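Local coordinates for MAGE domain-containing protein (Xenopus laevis, PDB 7DG2) that probably serves as the Nse3 subunit of the Smc5/6 complex, a MAGE protein that pairs with Nse1 and helps to shape and hold Nse4, at residues B[157-162]-B[170-175]; B[26-31]-B[151-156]; B[109-114]-B[185-190]. One frame throughout, in Å; residues are numbered along the deposited sequence.

Overall arrangement
Of the three contacts, contact 2 alone bridges the two halves of the MAGE fold; contacts 1 and 3 lie in the C-terminal half. Contact 1 is a beta hairpin, and contact 2 lies about 14 Å from it, centre to centre, just upstream in the chain, where the chain leaves helix 142-152 for the first hairpin strand. There the loop before strand 30-31, from the N-terminal half, docks. Contact 3, about 16 Å from contact 1 and 21 Å from contact 2, packs the end of helix 94-111 on helix 183-193. I109 links all three, touching F171, W173 and L156. Residues of contacts 2 and 3 also meet the chain of Nse4, whereas the hairpin segments touch no other subunit.

Contact 1 of 3, residues B[157-162]-B[170-175]; sequences EYNKVP and EFRWGQ
Strands 157-160 and 170-173 pair as arms of an antiparallel beta hairpin, the wing of a winged-helix unit in the second half of the MAGE domain. Strand 116-117 completes the sheet on the far edge of 170-173. Four backbone bonds join them: E157 and R172 form one hydrogen-bonded pair, N159 and E170 the next, N159 N giving a nearly straight 2.9 Å bond to E170 O. Between them Y158 and F171 form a non-hydrogen-bonded pair and turn their rings to the buried face, against helices 142-152 and 118-127. With CG anti to the backbone N (chi1 -174°), Y158 swings its ring toward F171: Y158 CD1 lies over one face of the F171 ring, 3.3 Å from F171 CZ, with ring planes 40° apart. Wholly apolar, F171 fills the core, and Y158 lies at its margin, its hydroxyl bonded to E118. The other face is polar; there the aliphatic part of R172 runs beside E157. V161 CG2 lies against the E170 carboxylate, the side chains crossing at about a right angle. The N159 amide ties this face together: N159 ND2 donates to E157 OE1 at 3.0 Å, in the amide plane, and to a water that donates to E170 OE2.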
loop_
_atom_site.group_PDB
_atom_site.type_symbol
_atom_site.label_atom_id
_atom_site.label_comp_id
_atom_site.label_asym_id
_atom_site.label_seq_id
_atom_site.Cartn_x
_atom_site.Cartn_y
_atom_site.Cartn_z
ATOM N N GLU B 157 -22.368 7.065 -4.333
ATOM C CA GLU B 157 -22.978 8.363 -4.602
ATOM C C GLU B 157 -23.732 8.821 -3.361
ATOM O O GLU B 157 -24.342 8.008 -2.661
ATOM C CB GLU B 157 -23.949 8.288 -5.778
ATOM C CG GLU B 157 -23.323 8.184 -7.141
ATOM C CD GLU B 157 -24.377 8.211 -8.229
ATOM O OE1 GLU B 157 -25.573 8.370 -7.886
ATOM O OE2 GLU B 157 -24.017 8.072 -9.418
ATOM N N TYR B 158 -23.706 10.130 -3.111
ATOM C CA TYR B 158 -24.277 10.744 -1.912
ATOM C C TYR B 158 -25.102 11.920 -2.413
ATOM O O TYR B 158 -24.547 12.990 -2.677
ATOM C CB TYR B 158 -23.176 11.192 -0.953
ATOM C CG TYR B 158 -23.626 11.728 0.387
ATOM C CD1 TYR B 158 -24.402 10.960 1.238
ATOM C CD2 TYR B 158 -23.243 13.001 0.817
ATOM C CE1 TYR B 158 -24.791 11.433 2.483
ATOM C CE2 TYR B 158 -23.631 13.485 2.060
ATOM C CZ TYR B 158 -24.408 12.698 2.888
ATOM O OH TYR B 158 -24.806 13.159 4.125
ATOM N N ASN B 159 -26.409 11.713 -2.570
ATOM C CA ASN B 159 -27.262 12.618 -3.331
ATOM C C ASN B 159 -28.364 13.201 -2.458
ATOM O O ASN B 159 -28.961 12.494 -1.643
ATOM C CB ASN B 159 -27.893 11.892 -4.522
ATOM C CG ASN B 159 -26.856 11.292 -5.457
ATOM O OD1 ASN B 159 -25.810 11.892 -5.701
ATOM N ND2 ASN B 159 -27.145 10.100 -5.986
ATOM N N LYS B 160 -28.638 14.493 -2.644
ATOM C CA LYS B 160 -29.767 15.108 -1.957
ATOM C C LYS B 160 -31.068 14.484 -2.437
ATOM O O LYS B 160 -31.270 14.276 -3.637
ATOM C CB LYS B 160 -29.789 16.618 -2.203
ATOM C CG LYS B 160 -28.725 17.386 -1.451
ATOM C CD LYS B 160 -28.671 18.840 -1.899
ATOM C CE LYS B 160 -27.580 19.596 -1.164
ATOM N NZ LYS B 160 -27.510 21.015 -1.600
ATOM N N VAL B 161 -31.947 14.162 -1.494
ATOM C CA VAL B 161 -33.261 13.645 -1.862
ATOM C C VAL B 161 -34.057 14.820 -2.418
ATOM O O VAL B 161 -34.241 15.826 -1.718
ATOM C CB VAL B 161 -33.971 12.983 -0.673
ATOM C CG1 VAL B 161 -35.327 12.457 -1.109
ATOM C CG2 VAL B 161 -33.123 11.842 -0.111
ATOM N N PRO B 162 -34.528 14.752 -3.660
ATOM C CA PRO B 162 -35.171 15.924 -4.261
ATOM C C PRO B 162 -36.510 16.228 -3.609
ATOM O O PRO B 162 -37.263 15.322 -3.237
ATOM C CB PRO B 162 -35.339 15.523 -5.731
ATOM C CG PRO B 162 -35.372 14.030 -5.713
ATOM C CD PRO B 162 -34.465 13.609 -4.589
ATOM N N GLU B 170 -29.506 10.444 0.278
ATOM C CA GLU B 170 -29.611 9.019 0.006
ATOM C C GLU B 170 -28.367 8.549 -0.739
ATOM O O GLU B 170 -27.660 9.333 -1.376
ATOM C CB GLU B 170 -30.869 8.690 -0.803
ATOM C CG GLU B 170 -30.937 9.399 -2.138
ATOM C CD GLU B 170 -32.325 9.354 -2.744
ATOM O OE1 GLU B 170 -33.248 8.839 -2.077
ATOM O OE2 GLU B 170 -32.486 9.832 -3.885
ATOM N N PHE B 171 -28.116 7.247 -0.657
ATOM C CA PHE B 171 -26.912 6.644 -1.205
ATOM C C PHE B 171 -27.247 5.707 -2.356
ATOM O O PHE B 171 -28.246 4.981 -2.310
ATOM C CB PHE B 171 -26.176 5.841 -0.139
ATOM C CG PHE B 171 -25.427 6.660 0.863
ATOM C CD1 PHE B 171 -24.120 7.054 0.615
ATOM C CD2 PHE B 171 -25.994 6.965 2.094
ATOM C CE1 PHE B 171 -23.404 7.757 1.566
ATOM C CE2 PHE B 171 -25.282 7.662 3.048
ATOM C CZ PHE B 171 -23.995 8.067 2.781
ATOM N N ARG B 172 -26.388 5.705 -3.377
ATOM C CA ARG B 172 -26.397 4.691 -4.423
ATOM C C ARG B 172 -24.974 4.170 -4.586
ATOM O O ARG B 172 -24.019 4.765 -4.081
ATOM C CB ARG B 172 -26.902 5.259 -5.760
ATOM C CG ARG B 172 -28.233 5.998 -5.682
ATOM C CD ARG B 172 -28.692 6.437 -7.072
ATOM N NE ARG B 172 -28.856 5.290 -7.964
ATOM C CZ ARG B 172 -29.981 4.588 -8.076
ATOM N NH1 ARG B 172 -31.041 4.924 -7.349
ATOM N NH2 ARG B 172 -30.050 3.550 -8.906
ATOM N N TRP B 173 -24.830 3.056 -5.306
ATOM C CA TRP B 173 -23.496 2.632 -5.723
ATOM C C TRP B 173 -22.866 3.682 -6.628
ATOM O O TRP B 173 -23.531 4.245 -7.506
ATOM C CB TRP B 173 -23.547 1.315 -6.499
ATOM C CG TRP B 173 -23.806 0.074 -5.716
ATOM C CD1 TRP B 173 -24.441 -0.038 -4.517
ATOM C CD2 TRP B 173 -23.446 -1.254 -6.114
ATOM N NE1 TRP B 173 -24.495 -1.368 -4.136
ATOM C CE2 TRP B 173 -23.886 -2.130 -5.100
ATOM C CE3 TRP B 173 -22.784 -1.785 -7.229
ATOM C CZ2 TRP B 173 -23.682 -3.511 -5.163
ATOM C CZ3 TRP B 173 -22.582 -3.165 -7.291
ATOM C CH2 TRP B 173 -23.036 -4.010 -6.265
ATOM N N GLY B 174 -21.553 3.918 -6.431
ATOM C CA GLY B 174 -20.784 4.739 -7.341
ATOM C C GLY B 174 -20.175 3.948 -8.501
ATOM O O GLY B 174 -20.189 2.718 -8.521
ATOM N N GLN B 175 -19.617 4.699 -9.457
ATOM C CA GLN B 175 -19.053 4.103 -10.662
ATOM C C GLN B 175 -17.925 3.127 -10.342
ATOM O O GLN B 175 -17.762 2.113 -11.033
ATOM C CB GLN B 175 -18.553 5.213 -11.591
ATOM C CG GLN B 175 -19.658 6.114 -12.184
ATOM C CD GLN B 175 -19.138 7.496 -12.598
ATOM O OE1 GLN B 175 -18.217 8.042 -11.978
ATOM N NE2 GLN B 175 -19.733 8.067 -13.648
HETATM O O HOH W 1 -30.059 9.276 -5.713
#

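Contact 2 of 3, residues B[26-31]-B[151-156]; sequences KKLPIK and VKQKYL
Q153 reaches along the loop before strand 30-31 and donates from NE2 to the backbone carbonyl of K26, with Q153 NE2 and K26 O 3.0 Å apart. The bond is nearly straight at the hydrogen (167°), and the acceptor lies close to the amide plane, although the donor stands above the carbonyl plane of K26. Glutamine suits the place because its chain, extended beyond CG, spans K27 before its amide meets the backbone. On the way its methylenes pass the K27 carbonyl, and Q153 CA makes a C-H contact of 3.4 Å with K27 O. Van der Waals contacts flank this bond, with carbons of L28 and P29 resting on the K152 carbonyl. The methyl L28 CD2 lies 3.7 Å from K152 O, and the compact ring of P29 enters beside the helix end, P29 CD 3.5 Å from K152 O. P29 CG meets K154 CG, also at 3.5 Å, the ring and the lysine chain crossing at about a right angle; chi1 of K154 (-51°), with CG anti to the carbonyl carbon, places that CG against the ring.

The surface that receives the loop is the C-terminal end of the helix 142-152, closed by a Schellman motif in which K154 takes a positive phi and its N bonds to V151 O at 2.9 Å. The loop comes from the other half of the MAGE domain and leads into strand 30-31, so the contact bridges the two halves. A second shell fixes both sides: R176 bonds to Q153 O and, weakly, to K27 O, touching both segments at once. K27 NZ forms a salt bridge with D24 and bonds to T65 O of the Nse4 chain, while the Y155 hydroxyl bonds to E180 of its own chain and to R64 of the Nse4 chain.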
loop_
_atom_site.group_PDB
_atom_site.type_symbol
_atom_site.label_atom_id
_atom_site.label_comp_id
_atom_site.label_asym_id
_atom_site.label_seq_id
_atom_site.Cartn_x
_atom_site.Cartn_y
_atom_site.Cartn_z
ATOM N N LYS B 26 -4.602 6.687 -3.478
ATOM C CA LYS B 26 -5.757 6.821 -2.592
ATOM C C LYS B 26 -7.070 6.534 -3.309
ATOM O O LYS B 26 -8.141 6.939 -2.833
ATOM C CB LYS B 26 -5.779 8.207 -1.945
ATOM C CG LYS B 26 -4.583 8.425 -1.013
ATOM C CD LYS B 26 -4.752 9.656 -0.139
ATOM C CE LYS B 26 -3.527 9.866 0.746
ATOM N NZ LYS B 26 -3.301 8.745 1.686
ATOM N N LYS B 27 -7.000 5.818 -4.439
ATOM C CA LYS B 27 -8.169 5.390 -5.209
ATOM C C LYS B 27 -9.035 6.573 -5.637
ATOM O O LYS B 27 -10.252 6.446 -5.790
ATOM C CB LYS B 27 -9.001 4.353 -4.447
ATOM C CG LYS B 27 -8.234 3.059 -4.144
ATOM C CD LYS B 27 -7.753 2.393 -5.420
ATOM C CE LYS B 27 -6.900 1.155 -5.103
ATOM N NZ LYS B 27 -6.477 0.434 -6.344
ATOM N N LEU B 28 -8.412 7.733 -5.836
ATOM C CA LEU B 28 -9.110 8.801 -6.541
ATOM C C LEU B 28 -9.020 8.559 -8.048
ATOM O O LEU B 28 -7.952 8.206 -8.557
ATOM C CB LEU B 28 -8.507 10.163 -6.191
ATOM C CG LEU B 28 -8.546 10.528 -4.710
ATOM C CD1 LEU B 28 -7.938 11.913 -4.469
ATOM C CD2 LEU B 28 -9.978 10.448 -4.195
ATOM N N PRO B 29 -10.113 8.714 -8.786
ATOM C CA PRO B 29 -10.041 8.487 -10.234
ATOM C C PRO B 29 -9.068 9.448 -10.899
ATOM O O PRO B 29 -8.699 10.489 -10.351
ATOM C CB PRO B 29 -11.479 8.721 -10.708
ATOM C CG PRO B 29 -12.315 8.428 -9.490
ATOM C CD PRO B 29 -11.496 8.934 -8.325
ATOM N N ILE B 30 -8.647 9.083 -12.109
ATOM C CA ILE B 30 -7.581 9.780 -12.818
ATOM C C ILE B 30 -8.153 10.319 -14.126
ATOM O O ILE B 30 -8.549 9.540 -14.999
ATOM C CB ILE B 30 -6.391 8.850 -13.087
ATOM C CG1 ILE B 30 -5.984 8.156 -11.779
ATOM C CG2 ILE B 30 -5.251 9.645 -13.732
ATOM C CD1 ILE B 30 -5.074 6.924 -11.958
ATOM N N LYS B 31 -8.165 11.646 -14.282
ATOM C CA LYS B 31 -8.726 12.229 -15.504
ATOM C C LYS B 31 -7.786 12.029 -16.685
ATOM O O LYS B 31 -6.593 12.301 -16.585
ATOM C CB LYS B 31 -8.984 13.732 -15.315
ATOM C CG LYS B 31 -9.977 14.081 -14.220
ATOM C CD LYS B 31 -10.032 15.591 -14.050
ATOM C CE LYS B 31 -11.009 16.029 -12.971
ATOM N NZ LYS B 31 -11.146 17.516 -12.998
ATOM N N VAL B 151 -17.060 8.568 -1.247
ATOM C CA VAL B 151 -17.725 9.268 -2.337
ATOM C C VAL B 151 -16.711 9.811 -3.339
ATOM O O VAL B 151 -16.905 9.685 -4.558
ATOM C CB VAL B 151 -18.632 10.373 -1.756
ATOM C CG1 VAL B 151 -19.245 11.187 -2.868
ATOM C CG2 VAL B 151 -19.736 9.733 -0.934
ATOM N N LYS B 152 -15.605 10.387 -2.849
ATOM C CA LYS B 152 -14.563 10.884 -3.745
ATOM C C LYS B 152 -13.851 9.749 -4.471
ATOM O O LYS B 152 -13.349 9.940 -5.584
ATOM C CB LYS B 152 -13.564 11.726 -2.961
ATOM C CG LYS B 152 -14.150 13.053 -2.488
ATOM C CD LYS B 152 -13.607 13.447 -1.134
ATOM C CE LYS B 152 -12.096 13.524 -1.136
ATOM N NZ LYS B 152 -11.577 13.786 0.244
ATOM N N GLN B 153 -13.810 8.567 -3.865
ATOM C CA GLN B 153 -13.300 7.383 -4.551
ATOM C C GLN B 153 -14.287 6.827 -5.564
ATOM O O GLN B 153 -13.921 5.923 -6.332
ATOM C CB GLN B 153 -12.938 6.315 -3.515
ATOM C CG GLN B 153 -11.752 6.725 -2.645
ATOM C CD GLN B 153 -11.505 5.753 -1.490
ATOM O OE1 GLN B 153 -12.439 5.137 -0.965
ATOM N NE2 GLN B 153 -10.245 5.615 -1.096
ATOM N N LYS B 154 -15.518 7.358 -5.601
ATOM C CA LYS B 154 -16.602 6.898 -6.470
ATOM C C LYS B 154 -17.084 5.493 -6.123
ATOM O O LYS B 154 -17.685 4.823 -6.969
ATOM C CB LYS B 154 -16.226 6.947 -7.954
ATOM C CG LYS B 154 -15.657 8.275 -8.405
ATOM C CD LYS B 154 -16.634 9.391 -8.207
ATOM C CE LYS B 154 -16.222 10.591 -9.055
ATOM N NZ LYS B 154 -17.139 11.737 -8.842
ATOM N N TYR B 155 -16.845 5.032 -4.891
ATOM C CA TYR B 155 -17.506 3.808 -4.447
ATOM C C TYR B 155 -18.983 4.045 -4.179
ATOM O O TYR B 155 -19.800 3.149 -4.389
ATOM C CB TYR B 155 -16.854 3.261 -3.182
ATOM C CG TYR B 155 -15.585 2.477 -3.409
ATOM C CD1 TYR B 155 -15.590 1.326 -4.186
ATOM C CD2 TYR B 155 -14.395 2.860 -2.793
ATOM C CE1 TYR B 155 -14.428 0.580 -4.367
ATOM C CE2 TYR B 155 -13.236 2.140 -2.977
ATOM C CZ TYR B 155 -13.259 1.001 -3.750
ATOM O OH TYR B 155 -12.088 0.299 -3.928
ATOM N N LEU B 156 -19.340 5.241 -3.718
ATOM C CA LEU B 156 -20.721 5.570 -3.413
ATOM C C LEU B 156 -21.082 6.907 -4.042
ATOM O O LEU B 156 -20.222 7.765 -4.254
ATOM C CB LEU B 156 -20.949 5.654 -1.902
ATOM C CG LEU B 156 -20.678 4.406 -1.053
ATOM C CD1 LEU B 156 -20.763 4.739 0.427
ATOM C CD2 LEU B 156 -21.633 3.283 -1.420
#

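Contact 3 of 3, residues B[109-114]-B[185-190]; sequences IFMKGN and KVLEFV
F110 sets its CG opposite the backbone N (chi1 161°) and so sends its ring from the helix 94-111 across to the helix 183-193, while M111 folds back at chi2 (-58°) and chi3 to bring its sulfur and methyl to the same neighbour. The rim atom F110 CE2 comes to 3.7 Å from L187 CB, and F110 CD2 touches V186 CG1 at 4.2 Å, the two side chains sliding past each other in opposite directions. M111 SD lies 3.8 Å from L187 CD1, crossing the leucine at about a right angle. M111 CE meets V190 CG1 tip to tip at 4.0 Å. A flat ring suits the close approach of the helices, lying obliquely against V186 and L187, and a flexible methionine fits itself between two branched residues, L187 and V190, about one turn apart. Just beyond, a Schellman motif with G113 at C-prime ends the helix, G113 N bonding to F110 O. W173 of the hairpin and W201 add to this core, and F7 of the Nse4 chain packs on M111 and V190. All five touching side chains are buried and meet purely through apolar atoms, so shape and exclusion of water, rather than polar pairing, hold these segments together.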
loop_
_atom_site.group_PDB
_atom_site.type_symbol
_atom_site.label_atom_id
_atom_site.label_comp_id
_atom_site.label_asym_id
_atom_site.label_seq_id
_atom_site.Cartn_x
_atom_site.Cartn_y
_atom_site.Cartn_z
ATOM N N ILE B 109 -27.688 -1.140 0.153
ATOM C CA ILE B 109 -28.179 -0.386 -0.995
ATOM C C ILE B 109 -28.738 -1.327 -2.050
ATOM O O ILE B 109 -29.870 -1.169 -2.513
ATOM C CB ILE B 109 -27.056 0.493 -1.568
ATOM C CG1 ILE B 109 -26.627 1.562 -0.562
ATOM C CG2 ILE B 109 -27.479 1.085 -2.917
ATOM C CD1 ILE B 109 -25.362 2.297 -0.995
ATOM N N PHE B 110 -27.951 -2.327 -2.444
ATOM C CA PHE B 110 -28.385 -3.243 -3.489
ATOM C C PHE B 110 -29.596 -4.061 -3.049
ATOM O O PHE B 110 -30.563 -4.210 -3.807
ATOM C CB PHE B 110 -27.215 -4.153 -3.885
ATOM C CG PHE B 110 -27.634 -5.401 -4.611
ATOM C CD1 PHE B 110 -28.211 -5.329 -5.870
ATOM C CD2 PHE B 110 -27.450 -6.650 -4.027
ATOM C CE1 PHE B 110 -28.609 -6.488 -6.544
ATOM C CE2 PHE B 110 -27.838 -7.810 -4.690
ATOM C CZ PHE B 110 -28.419 -7.723 -5.955
ATOM N N MET B 111 -29.567 -4.599 -1.826
ATOM C CA MET B 111 -30.624 -5.513 -1.400
ATOM C C MET B 111 -31.957 -4.797 -1.236
ATOM O O MET B 111 -33.010 -5.437 -1.358
ATOM C CB MET B 111 -30.227 -6.217 -0.099
ATOM C CG MET B 111 -29.032 -7.199 -0.230
ATOM S SD MET B 111 -29.275 -8.523 -1.442
ATOM C CE MET B 111 -30.366 -9.621 -0.527
ATOM N N LYS B 112 -31.925 -3.483 -1.000
ATOM C CA LYS B 112 -33.110 -2.646 -0.877
ATOM C C LYS B 112 -33.477 -1.947 -2.178
ATOM O O LYS B 112 -34.153 -0.917 -2.144
ATOM C CB LYS B 112 -32.904 -1.602 0.226
ATOM C CG LYS B 112 -32.889 -2.172 1.619
ATOM C CD LYS B 112 -34.219 -2.834 1.929
ATOM C CE LYS B 112 -34.375 -3.106 3.411
ATOM N NZ LYS B 112 -35.719 -3.676 3.701
ATOM N N GLY B 113 -33.045 -2.469 -3.320
ATOM C CA GLY B 113 -33.481 -1.931 -4.595
ATOM C C GLY B 113 -32.610 -0.848 -5.187
ATOM O O GLY B 113 -33.111 -0.037 -5.974
ATOM N N ASN B 114 -31.328 -0.795 -4.821
ATOM C CA ASN B 114 -30.271 0.028 -5.424
ATOM C C ASN B 114 -30.291 1.481 -4.965
ATOM O O ASN B 114 -29.599 2.321 -5.560
ATOM C CB ASN B 114 -30.302 -0.062 -6.952
ATOM C CG ASN B 114 -30.101 -1.488 -7.439
ATOM O OD1 ASN B 114 -29.100 -2.125 -7.115
ATOM N ND2 ASN B 114 -31.074 -2.010 -8.174
ATOM N N LYS B 185 -21.945 -10.535 -7.325
ATOM C CA LYS B 185 -20.926 -10.773 -6.308
ATOM C C LYS B 185 -21.388 -10.300 -4.933
ATOM O O LYS B 185 -21.163 -10.985 -3.933
ATOM C CB LYS B 185 -19.618 -10.073 -6.697
ATOM C CG LYS B 185 -18.883 -10.693 -7.871
ATOM C CD LYS B 185 -18.251 -12.024 -7.498
ATOM C CE LYS B 185 -17.260 -12.474 -8.579
ATOM N NZ LYS B 185 -16.794 -13.876 -8.386
ATOM N N VAL B 186 -22.030 -9.127 -4.858
ATOM C CA VAL B 186 -22.501 -8.644 -3.562
ATOM C C VAL B 186 -23.614 -9.550 -3.030
ATOM O O VAL B 186 -23.669 -9.860 -1.833
ATOM C CB VAL B 186 -22.949 -7.176 -3.670
ATOM C CG1 VAL B 186 -23.632 -6.735 -2.379
ATOM C CG2 VAL B 186 -21.735 -6.274 -3.957
ATOM N N LEU B 187 -24.499 -10.010 -3.920
ATOM C CA LEU B 187 -25.528 -10.962 -3.519
ATOM C C LEU B 187 -24.908 -12.245 -2.981
ATOM O O LEU B 187 -25.417 -12.843 -2.023
ATOM C CB LEU B 187 -26.448 -11.268 -4.699
ATOM C CG LEU B 187 -27.549 -12.294 -4.401
ATOM C CD1 LEU B 187 -28.399 -11.821 -3.217
ATOM C CD2 LEU B 187 -28.421 -12.494 -5.639
ATOM N N GLU B 188 -23.806 -12.684 -3.591
ATOM C CA GLU B 188 -23.123 -13.879 -3.114
ATOM C C GLU B 188 -22.521 -13.661 -1.734
ATOM O O GLU B 188 -22.530 -14.570 -0.899
ATOM C CB GLU B 188 -22.055 -14.304 -4.124
ATOM C CG GLU B 188 -22.663 -14.916 -5.369
ATOM C CD GLU B 188 -21.670 -15.170 -6.493
ATOM O OE1 GLU B 188 -20.463 -14.885 -6.338
ATOM O OE2 GLU B 188 -22.119 -15.668 -7.546
ATOM N N PHE B 189 -21.996 -12.460 -1.474
ATOM C CA PHE B 189 -21.498 -12.129 -0.148
ATOM C C PHE B 189 -22.627 -12.119 0.875
ATOM O O PHE B 189 -22.516 -12.728 1.943
ATOM C CB PHE B 189 -20.799 -10.766 -0.190
ATOM C CG PHE B 189 -20.446 -10.227 1.162
ATOM C CD1 PHE B 189 -19.244 -10.573 1.765
ATOM C CD2 PHE B 189 -21.311 -9.369 1.831
ATOM C CE1 PHE B 189 -18.914 -10.072 3.016
ATOM C CE2 PHE B 189 -20.991 -8.875 3.080
ATOM C CZ PHE B 189 -19.788 -9.226 3.672
ATOM N N VAL B 190 -23.718 -11.419 0.560
ATOM C CA VAL B 190 -24.852 -11.348 1.481
ATOM C C VAL B 190 -25.366 -12.750 1.791
ATOM O O VAL B 190 -25.592 -13.109 2.957
ATOM C CB VAL B 190 -25.952 -10.453 0.884
ATOM C CG1 VAL B 190 -27.211 -10.498 1.743
ATOM C CG2 VAL B 190 -25.439 -9.027 0.754
#